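Local coordinates for AvrRxo1-ORF1 (PDB 4Z8V), which probably acts as a P-loop kinase-like toxin of the zeta-toxin type, an effector of Xanthomonas oryzae bound here to its partner AvrRxo1-ORF2, at residues T2-T7 / S124-S129; A220-R225 / Y271-S276; K252-S257 / S264-E269. One frame throughout, in Å; residues are numbered along the deposited sequence.

Contacts 2 and 3 are neighbours, with centres about 13 Å apart, and both use helix 268-273: contact 3 leads the edge of the sheet into the start of this helix, and contact 2 holds its end. They meet where Y271 and I274 pack on V255. Contact 1 lies about 41 Å from contact 3, centre to centre, across the middle of the chain, and ties the N-terminal segment to helix 124-143. Contact 2 is buried and relies on arginines bonding backbone carbonyls and salt-bridged to aspartates. Contacts 1 and 3 are partly buried; contact 1 depends on a glutamine and backbone bonds, contact 3 on strand pairing, a carboxylate and a water.

Contact 1 (T2-T7 / S124-S129); sequences TQRKGT and SAQVHS
Q126 reaches from helix 124-143 to the backbone of the N-terminal segment, where its NE2 donates to K5 O over 2.6 Å. The bond is nearly straight (164° at the hydrogen), and it lies both in the carbonyl plane of K5 and close to the amide plane of Q126, so the flat amide is held edge-on to its acceptor. CG stands beside the backbone N (chi1 -75°) and the chain beyond is extended, which carries the amide out to the loop. The other end of the amide, OE1, accepts from S123 N. Glutamine suits this place because it can give and take a bond at once, fixing the rotation of the amide.

R4 runs obliquely across this side chain. Its CG rests 3.7 Å from Q126 CG, the methylenes packing together, while the guanidinium and amide planes are turned 40° apart; farther on, NH2 comes up to the methyl of A125. R4 is also the centre of an inverse gamma turn, which bends the loop beside the helix.

The backbone of Q126 is engaged as well. T7 N donates to Q126 O at 3.0 Å, coming from above the carbonyl plane, and G6 CA makes a CA-H...O contact of 3.3 Å with the same oxygen. With no side chain, G6 probably makes this close approach easier. T7 turns CG2 to V127 CG1, 4.0 Å away, while its OG1 is bonded to E130.

G6 is the N-cap of helix 7-10, which S129 also meets through D8. V127 also packs on helix 109-114, and A125 also touches S96 of the AvrRxo1-ORF2 chain.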
loop_
_atom_site.group_PDB
_atom_site.type_symbol
_atom_site.label_atom_id
_atom_site.label_comp_id
_atom_site.label_asym_id
_atom_site.label_seq_id
_atom_site.Cartn_x
_atom_site.Cartn_y
_atom_site.Cartn_z
ATOM N N THR A 2 -31.256 -33.652 7.064
ATOM C CA THR A 2 -32.463 -32.806 6.898
ATOM C C THR A 2 -32.181 -31.341 6.531
ATOM O O THR A 2 -32.936 -30.705 5.784
ATOM C CB THR A 2 -33.378 -32.860 8.165
ATOM O OG1 THR A 2 -34.575 -32.096 7.950
ATOM C CG2 THR A 2 -32.644 -32.324 9.392
ATOM N N GLN A 3 -31.088 -30.829 7.081
ATOM C CA GLN A 3 -30.547 -29.533 6.732
ATOM C C GLN A 3 -29.058 -29.727 6.973
ATOM O O GLN A 3 -28.622 -30.841 7.303
ATOM C CB GLN A 3 -31.101 -28.454 7.667
ATOM C CG GLN A 3 -30.468 -28.472 9.064
ATOM C CD GLN A 3 -31.425 -28.058 10.160
ATOM O OE1 GLN A 3 -32.316 -28.823 10.540
ATOM N NE2 GLN A 3 -31.244 -26.848 10.682
ATOM N N ARG A 4 -28.275 -28.662 6.820
ATOM C CA ARG A 4 -26.866 -28.710 7.183
ATOM C C ARG A 4 -26.658 -28.752 8.713
ATOM O O ARG A 4 -26.096 -27.818 9.295
ATOM C CB ARG A 4 -26.119 -27.520 6.573
ATOM C CG ARG A 4 -25.122 -27.871 5.449
ATOM C CD ARG A 4 -23.918 -26.928 5.527
ATOM N NE ARG A 4 -24.288 -25.741 6.299
ATOM C CZ ARG A 4 -23.456 -24.768 6.663
ATOM N NH1 ARG A 4 -23.916 -23.738 7.364
ATOM N NH2 ARG A 4 -22.174 -24.820 6.328
ATOM N N LYS A 5 -27.121 -29.824 9.360
ATOM C CA LYS A 5 -26.718 -30.125 10.734
ATOM C C LYS A 5 -25.286 -30.648 10.684
ATOM O O LYS A 5 -24.875 -31.239 9.683
ATOM C CB LYS A 5 -27.607 -31.205 11.363
ATOM C CG LYS A 5 -29.087 -30.867 11.467
ATOM C CD LYS A 5 -29.879 -32.027 12.079
ATOM C CE LYS A 5 -29.467 -32.298 13.527
ATOM N NZ LYS A 5 -30.016 -33.586 14.072
ATOM N N GLY A 6 -24.531 -30.435 11.758
ATOM C CA GLY A 6 -23.191 -30.982 11.862
ATOM C C GLY A 6 -23.223 -32.453 12.234
ATOM O O GLY A 6 -24.216 -32.949 12.772
ATOM N N THR A 7 -22.125 -33.148 11.960
ATOM C CA THR A 7 -22.026 -34.575 12.227
ATOM C C THR A 7 -21.964 -34.851 13.720
ATOM O O THR A 7 -22.257 -35.963 14.168
ATOM C CB THR A 7 -20.818 -35.182 11.527
ATOM O OG1 THR A 7 -19.652 -34.387 11.806
ATOM C CG2 THR A 7 -21.052 -35.224 10.017
ATOM N N SER A 124 -17.849 -29.759 4.128
ATOM C CA SER A 124 -16.722 -29.504 5.016
ATOM C C SER A 124 -17.176 -28.902 6.340
ATOM O O SER A 124 -16.708 -29.302 7.412
ATOM C CB SER A 124 -15.710 -28.574 4.339
ATOM O OG SER A 124 -14.799 -29.319 3.563
ATOM N N ALA A 125 -18.114 -27.966 6.270
ATOM C CA ALA A 125 -18.590 -27.304 7.479
ATOM C C ALA A 125 -19.374 -28.246 8.382
ATOM O O ALA A 125 -19.371 -28.078 9.607
ATOM C CB ALA A 125 -19.420 -26.097 7.128
ATOM N N GLN A 126 -20.059 -29.219 7.783
ATOM C CA GLN A 126 -20.801 -30.210 8.554
ATOM C C GLN A 126 -19.863 -31.087 9.376
ATOM O O GLN A 126 -20.171 -31.414 10.531
ATOM C CB GLN A 126 -21.661 -31.086 7.638
ATOM C CG GLN A 126 -22.906 -30.404 7.098
ATOM C CD GLN A 126 -23.832 -31.375 6.400
ATOM O OE1 GLN A 126 -23.616 -31.736 5.238
ATOM N NE2 GLN A 126 -24.865 -31.818 7.112
ATOM N N VAL A 127 -18.726 -31.459 8.783
ATOM C CA VAL A 127 -17.759 -32.316 9.466
ATOM C C VAL A 127 -16.661 -31.576 10.243
ATOM O O VAL A 127 -15.810 -32.230 10.843
ATOM C CB VAL A 127 -17.037 -33.291 8.500
ATOM C CG1 VAL A 127 -18.017 -34.106 7.701
ATOM C CG2 VAL A 127 -16.090 -32.534 7.578
ATOM N N HIS A 128 -16.649 -30.242 10.223
ATOM C CA HIS A 128 -15.491 -29.521 10.770
ATOM C C HIS A 128 -15.303 -29.738 12.270
ATOM O O HIS A 128 -14.211 -30.062 12.727
ATOM C CB HIS A 128 -15.520 -28.013 10.490
ATOM C CG HIS A 128 -14.423 -27.268 11.186
ATOM N ND1 HIS A 128 -13.132 -27.204 10.695
ATOM C CD2 HIS A 128 -14.404 -26.601 12.370
ATOM C CE1 HIS A 128 -12.375 -26.513 11.531
ATOM N NE2 HIS A 128 -13.124 -26.135 12.553
ATOM N N SER A 129 -16.372 -29.526 13.022
ATOM C CA SER A 129 -16.353 -29.701 14.461
ATOM C C SER A 129 -15.878 -31.104 14.852
ATOM O O SER A 129 -15.040 -31.262 15.747
ATOM C CB SER A 129 -17.748 -29.428 15.014
ATOM O OG SER A 129 -17.796 -29.652 16.404
#

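Contact 2 (A220-R225 / Y271-S276); sequences AVRSNR and YEKITS. With PO4 (phosphate ion), chain G.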
loop_
_atom_site.group_PDB
_atom_site.type_symbol
_atom_site.label_atom_id
_atom_site.label_comp_id
_atom_site.label_asym_id
_atom_site.label_seq_id
_atom_site.Cartn_x
_atom_site.Cartn_y
_atom_site.Cartn_z
ATOM N N ALA A 220 -4.274 -11.944 10.135
ATOM C CA ALA A 220 -3.765 -12.435 11.398
ATOM C C ALA A 220 -2.347 -12.970 11.241
ATOM O O ALA A 220 -1.487 -12.720 12.105
ATOM C CB ALA A 220 -4.699 -13.525 11.953
ATOM N N VAL A 221 -2.101 -13.725 10.165
ATOM C CA VAL A 221 -0.780 -14.321 9.992
ATOM C C VAL A 221 0.269 -13.242 9.761
ATOM O O VAL A 221 1.402 -13.361 10.226
ATOM C CB VAL A 221 -0.738 -15.392 8.876
ATOM C CG1 VAL A 221 -0.689 -14.749 7.493
ATOM C CG2 VAL A 221 0.469 -16.277 9.060
ATOM N N ARG A 222 -0.120 -12.176 9.072
ATOM C CA ARG A 222 0.782 -11.061 8.808
ATOM C C ARG A 222 1.023 -10.223 10.061
ATOM O O ARG A 222 2.163 -9.871 10.361
ATOM C CB ARG A 222 0.212 -10.173 7.685
ATOM C CG ARG A 222 0.353 -10.760 6.286
ATOM C CD ARG A 222 1.266 -9.924 5.445
ATOM N NE ARG A 222 1.517 -10.505 4.121
ATOM C CZ ARG A 222 1.503 -9.803 2.993
ATOM N NH1 ARG A 222 1.220 -8.501 3.030
ATOM N NH2 ARG A 222 1.760 -10.404 1.841
ATOM N N SER A 223 -0.054 -9.900 10.781
ATOM C CA SER A 223 0.024 -9.039 11.966
ATOM C C SER A 223 0.752 -9.689 13.144
ATOM O O SER A 223 1.305 -8.991 14.009
ATOM C CB SER A 223 -1.377 -8.615 12.418
ATOM O OG SER A 223 -2.138 -8.126 11.328
ATOM N N ASN A 224 0.754 -11.016 13.187
ATOM C CA ASN A 224 1.417 -11.732 14.280
ATOM C C ASN A 224 2.773 -12.330 13.902
ATOM O O ASN A 224 3.419 -13.007 14.701
ATOM C CB ASN A 224 0.471 -12.805 14.833
ATOM C CG ASN A 224 -0.765 -12.198 15.450
ATOM O OD1 ASN A 224 -0.664 -11.376 16.362
ATOM N ND2 ASN A 224 -1.931 -12.563 14.945
ATOM N N ARG A 225 3.206 -12.071 12.675
ATOM C CA ARG A 225 4.461 -12.621 12.169
ATOM C C ARG A 225 5.682 -12.252 13.017
ATOM O O ARG A 225 6.448 -13.127 13.407
ATOM C CB ARG A 225 4.670 -12.154 10.732
ATOM C CG ARG A 225 5.880 -12.768 10.041
ATOM C CD ARG A 225 5.636 -12.892 8.546
ATOM N NE ARG A 225 5.003 -14.168 8.210
ATOM C CZ ARG A 225 4.106 -14.333 7.240
ATOM N NH1 ARG A 225 3.717 -13.295 6.497
ATOM N NH2 ARG A 225 3.601 -15.541 7.008
ATOM N N TYR A 271 10.318 -7.962 3.586
ATOM C CA TYR A 271 10.121 -8.133 5.025
ATOM C C TYR A 271 9.179 -7.047 5.532
ATOM O O TYR A 271 8.240 -7.326 6.280
ATOM C CB TYR A 271 11.474 -8.073 5.749
ATOM C CG TYR A 271 11.429 -8.500 7.211
ATOM C CD1 TYR A 271 10.705 -9.621 7.610
ATOM C CD2 TYR A 271 12.146 -7.806 8.179
ATOM C CE1 TYR A 271 10.670 -10.025 8.941
ATOM C CE2 TYR A 271 12.120 -8.198 9.522
ATOM C CZ TYR A 271 11.381 -9.310 9.895
ATOM O OH TYR A 271 11.350 -9.715 11.222
ATOM N N GLU A 272 9.422 -5.812 5.098
ATOM C CA GLU A 272 8.535 -4.691 5.400
ATOM C C GLU A 272 7.110 -4.937 4.871
ATOM O O GLU A 272 6.126 -4.659 5.568
ATOM C CB GLU A 272 9.110 -3.393 4.800
ATOM C CG GLU A 272 8.268 -2.157 5.090
ATOM C CD GLU A 272 8.926 -0.852 4.615
ATOM O OE1 GLU A 272 9.909 -0.917 3.839
ATOM O OE2 GLU A 272 8.451 0.240 5.018
ATOM N N LYS A 273 6.988 -5.467 3.653
ATOM C CA LYS A 273 5.658 -5.686 3.059
ATOM C C LYS A 273 4.875 -6.778 3.793
ATOM O O LYS A 273 3.672 -6.626 4.058
ATOM C CB LYS A 273 5.764 -6.035 1.560
ATOM C CG LYS A 273 4.427 -5.963 0.756
ATOM C CD LYS A 273 3.597 -7.297 0.704
ATOM C CE LYS A 273 2.124 -7.054 0.212
ATOM N NZ LYS A 273 1.390 -8.242 -0.389
ATOM N N ILE A 274 5.544 -7.883 4.118
ATOM C CA ILE A 274 4.811 -9.076 4.548
ATOM C C ILE A 274 4.709 -9.235 6.066
ATOM O O ILE A 274 4.320 -10.297 6.563
ATOM C CB ILE A 274 5.378 -10.374 3.894
ATOM C CG1 ILE A 274 6.724 -10.772 4.523
ATOM C CG2 ILE A 274 5.470 -10.225 2.364
ATOM C CD1 ILE A 274 7.287 -12.066 3.974
ATOM N N THR A 275 5.057 -8.178 6.798
ATOM C CA THR A 275 4.784 -8.126 8.232
ATOM C C THR A 275 3.572 -7.255 8.565
ATOM O O THR A 275 3.251 -7.058 9.740
ATOM C CB THR A 275 5.992 -7.639 9.030
ATOM O OG1 THR A 275 6.423 -6.363 8.530
ATOM C CG2 THR A 275 7.137 -8.649 8.923
ATOM N N SER A 276 2.892 -6.737 7.542
ATOM C CA SER A 276 1.665 -5.986 7.794
ATOM C C SER A 276 0.612 -6.378 6.769
ATOM O O SER A 276 0.954 -6.839 5.684
ATOM C CB SER A 276 1.915 -4.481 7.732
ATOM O OG SER A 276 1.940 -4.042 6.386
HETATM P P PO4 G . -1.753 -1.838 7.418
HETATM O O1 PO4 G . -0.401 -2.334 7.157
HETATM O O2 PO4 G . -1.790 -1.494 8.841
HETATM O O3 PO4 G . -2.791 -2.842 7.201
HETATM O O4 PO4 G . -2.059 -0.738 6.498
#
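In what is probably a P-loop NTPase-like domain related to zeta toxins, two arginines at the junction of helices 211-223 and 225-234 bond the backbone carbonyls that follow helix 268-273. R222 NH1 donates to S276 O over 3.1 Å, almost straight (168°) and in the guanidinium plane. One face of this guanidinium lies against the backbone of I274, whose CA stands 3.5 Å above the plane. R225 NH1 bonds I274 O, also at 3.1 Å, approaching in the carbonyl plane with the oxygen at the guanidinium edge. Arginine suits both places: its several N-H groups can serve a carbonyl and a carboxylate together. R222 NH2 makes a salt bridge with D187, and R225 pairs with D185 and D187. D187 probably offsets the positive charge where K273 NZ comes within 3.1 Å of R222 NH2.

T275 donates from OG1 to Y271 O, bracing the turn after the helix, and its hydroxyl is also bonded to N20 of the AvrRxo1-ORF2 chain. A phosphate ion, probably from the crystallisation liquor, lies beyond; S276, its OG set between backbone N and carbonyl carbon (chi1 80°), donates from OG to phosphate O1 at 3.0 Å.

Contact 3 (K252-S257 / S264-E269); sequences KVMVAS and SVENAE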
loop_
_atom_site.group_PDB
_atom_site.type_symbol
_atom_site.label_atom_id
_atom_site.label_comp_id
_atom_site.label_asym_id
_atom_site.label_seq_id
_atom_site.Cartn_x
_atom_site.Cartn_y
_atom_site.Cartn_z
ATOM N N LYS A 252 8.852 -18.295 -4.564
ATOM C CA LYS A 252 9.176 -18.135 -3.160
ATOM C C LYS A 252 10.648 -17.773 -2.996
ATOM O O LYS A 252 11.518 -18.374 -3.641
ATOM C CB LYS A 252 8.878 -19.443 -2.440
ATOM C CG LYS A 252 7.388 -19.794 -2.429
ATOM C CD LYS A 252 6.626 -18.838 -1.514
ATOM C CE LYS A 252 5.164 -19.216 -1.421
ATOM N NZ LYS A 252 4.361 -18.551 -2.476
ATOM N N VAL A 253 10.928 -16.764 -2.173
ATOM C CA VAL A 253 12.311 -16.439 -1.819
ATOM C C VAL A 253 12.393 -16.320 -0.304
ATOM O O VAL A 253 11.384 -16.010 0.355
ATOM C CB VAL A 253 12.805 -15.110 -2.459
ATOM C CG1 VAL A 253 12.786 -15.193 -3.993
ATOM C CG2 VAL A 253 11.974 -13.922 -1.958
ATOM N N MET A 254 13.567 -16.559 0.266
ATOM C CA MET A 254 13.696 -16.376 1.703
ATOM C C MET A 254 13.736 -14.887 1.988
ATOM O O MET A 254 14.353 -14.113 1.242
ATOM C CB MET A 254 14.941 -17.051 2.264
ATOM C CG MET A 254 14.974 -17.049 3.789
ATOM S SD MET A 254 16.406 -17.924 4.458
ATOM C CE MET A 254 15.992 -19.599 3.936
ATOM N N VAL A 255 13.061 -14.490 3.061
ATOM C CA VAL A 255 12.920 -13.089 3.411
ATOM C C VAL A 255 13.638 -12.779 4.731
ATOM O O VAL A 255 14.355 -11.787 4.836
ATOM C CB VAL A 255 11.434 -12.732 3.518
ATOM C CG1 VAL A 255 11.254 -11.337 4.085
ATOM C CG2 VAL A 255 10.756 -12.875 2.146
ATOM N N ALA A 256 13.455 -13.634 5.730
ATOM C CA ALA A 256 14.110 -13.458 7.021
ATOM C C ALA A 256 14.372 -14.817 7.627
ATOM O O ALA A 256 13.681 -15.790 7.313
ATOM C CB ALA A 256 13.237 -12.614 7.983
ATOM N N SER A 257 15.350 -14.899 8.522
ATOM C CA SER A 257 15.573 -16.159 9.205
ATOM C C SER A 257 16.270 -15.994 10.540
ATOM O O SER A 257 17.037 -15.041 10.762
ATOM C CB SER A 257 16.411 -17.095 8.329
ATOM O OG SER A 257 17.685 -16.518 8.069
ATOM N N SER A 264 18.980 -12.760 10.312
ATOM C CA SER A 264 19.330 -12.067 9.087
ATOM C C SER A 264 18.068 -11.726 8.329
ATOM O O SER A 264 17.043 -12.403 8.471
ATOM C CB SER A 264 20.215 -12.960 8.217
ATOM O OG SER A 264 21.316 -13.429 8.974
ATOM N N VAL A 265 18.147 -10.677 7.521
ATOM C CA VAL A 265 17.048 -10.309 6.643
ATOM C C VAL A 265 17.489 -10.395 5.183
ATOM O O VAL A 265 18.125 -9.466 4.645
ATOM C CB VAL A 265 16.537 -8.883 6.938
ATOM C CG1 VAL A 265 15.360 -8.550 6.016
ATOM C CG2 VAL A 265 16.112 -8.760 8.407
ATOM N N GLU A 266 17.144 -11.503 4.535
ATOM C CA GLU A 266 17.574 -11.728 3.155
ATOM C C GLU A 266 16.879 -10.806 2.156
ATOM O O GLU A 266 17.387 -10.588 1.048
ATOM C CB GLU A 266 17.409 -13.204 2.768
ATOM C CG GLU A 266 18.329 -14.156 3.549
ATOM C CD GLU A 266 17.763 -14.514 4.908
ATOM O OE1 GLU A 266 18.463 -15.147 5.726
ATOM O OE2 GLU A 266 16.593 -14.175 5.166
ATOM N N ASN A 267 15.731 -10.252 2.551
ATOM C CA ASN A 267 14.975 -9.353 1.676
ATOM C C ASN A 267 14.180 -8.339 2.489
ATOM O O ASN A 267 13.004 -8.559 2.806
ATOM C CB ASN A 267 14.044 -10.142 0.729
ATOM C CG ASN A 267 13.599 -9.321 -0.481
ATOM O OD1 ASN A 267 13.329 -8.125 -0.375
ATOM N ND2 ASN A 267 13.548 -9.962 -1.644
ATOM N N ALA A 268 14.842 -7.226 2.795
ATOM C CA ALA A 268 14.308 -6.122 3.597
ATOM C C ALA A 268 13.014 -5.517 3.054
ATOM O O ALA A 268 12.083 -5.224 3.815
ATOM C CB ALA A 268 15.364 -5.032 3.726
ATOM N N GLU A 269 12.973 -5.306 1.747
ATOM C CA GLU A 269 11.769 -4.793 1.084
ATOM C C GLU A 269 10.562 -5.721 1.305
ATOM O O GLU A 269 9.514 -5.273 1.769
ATOM C CB GLU A 269 12.047 -4.590 -0.414
ATOM C CG GLU A 269 10.903 -3.999 -1.243
ATOM C CD GLU A 269 10.512 -2.577 -0.827
ATOM O OE1 GLU A 269 11.302 -1.877 -0.134
ATOM O OE2 GLU A 269 9.396 -2.149 -1.206
HETATM O O HOH W 1 19.902 -15.968 9.720
#
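S257 and S264 pair across an antiparallel beta hairpin at the edge of the central sheet, just before the chain turns into helix 268-273. Backbone bonds come first. The two serines form a hydrogen-bonded pair: S257 N donates to S264 O and S264 N to S257 O, each over 3.0 Å. A CA-H...O contact from A256 CA to S264 O adds to it. Just past strand 262-264, the backbone of V265 hydrogen-bonds the AvrRxo1-ORF2 chain. Farther along, where strand pairing has ended, N267 N donates to V255 O at 3.1 Å. N267 is the N-cap of helix 268-273, its OD1 accepting from L270 N; asparagine suits this place because its short amide can fold back onto the first turn.

Packing is carried by M254, V255 and E266. The side chains of M254 and E266 cross at a slant, M254 SD standing 3.7 Å from E266 OE1. The CB bond of V255 leads away from 264-269, yet CG1 still comes within 3.5 Å of N267 O, and its methyls pack on L243, L270 and Y271.

Side-chain polar bonds close the group. The chain of E266 bends at chi2 (82°), swinging its carboxylate back over the strand, and S257 OG donates to the syn lone pair of OE1 at 2.8 Å. Serine fits here because its small hydroxyl can give one bond while taking another: a water donates to S257 OG from 2.8 Å and also bonds S264 OG, 3.0 Å away.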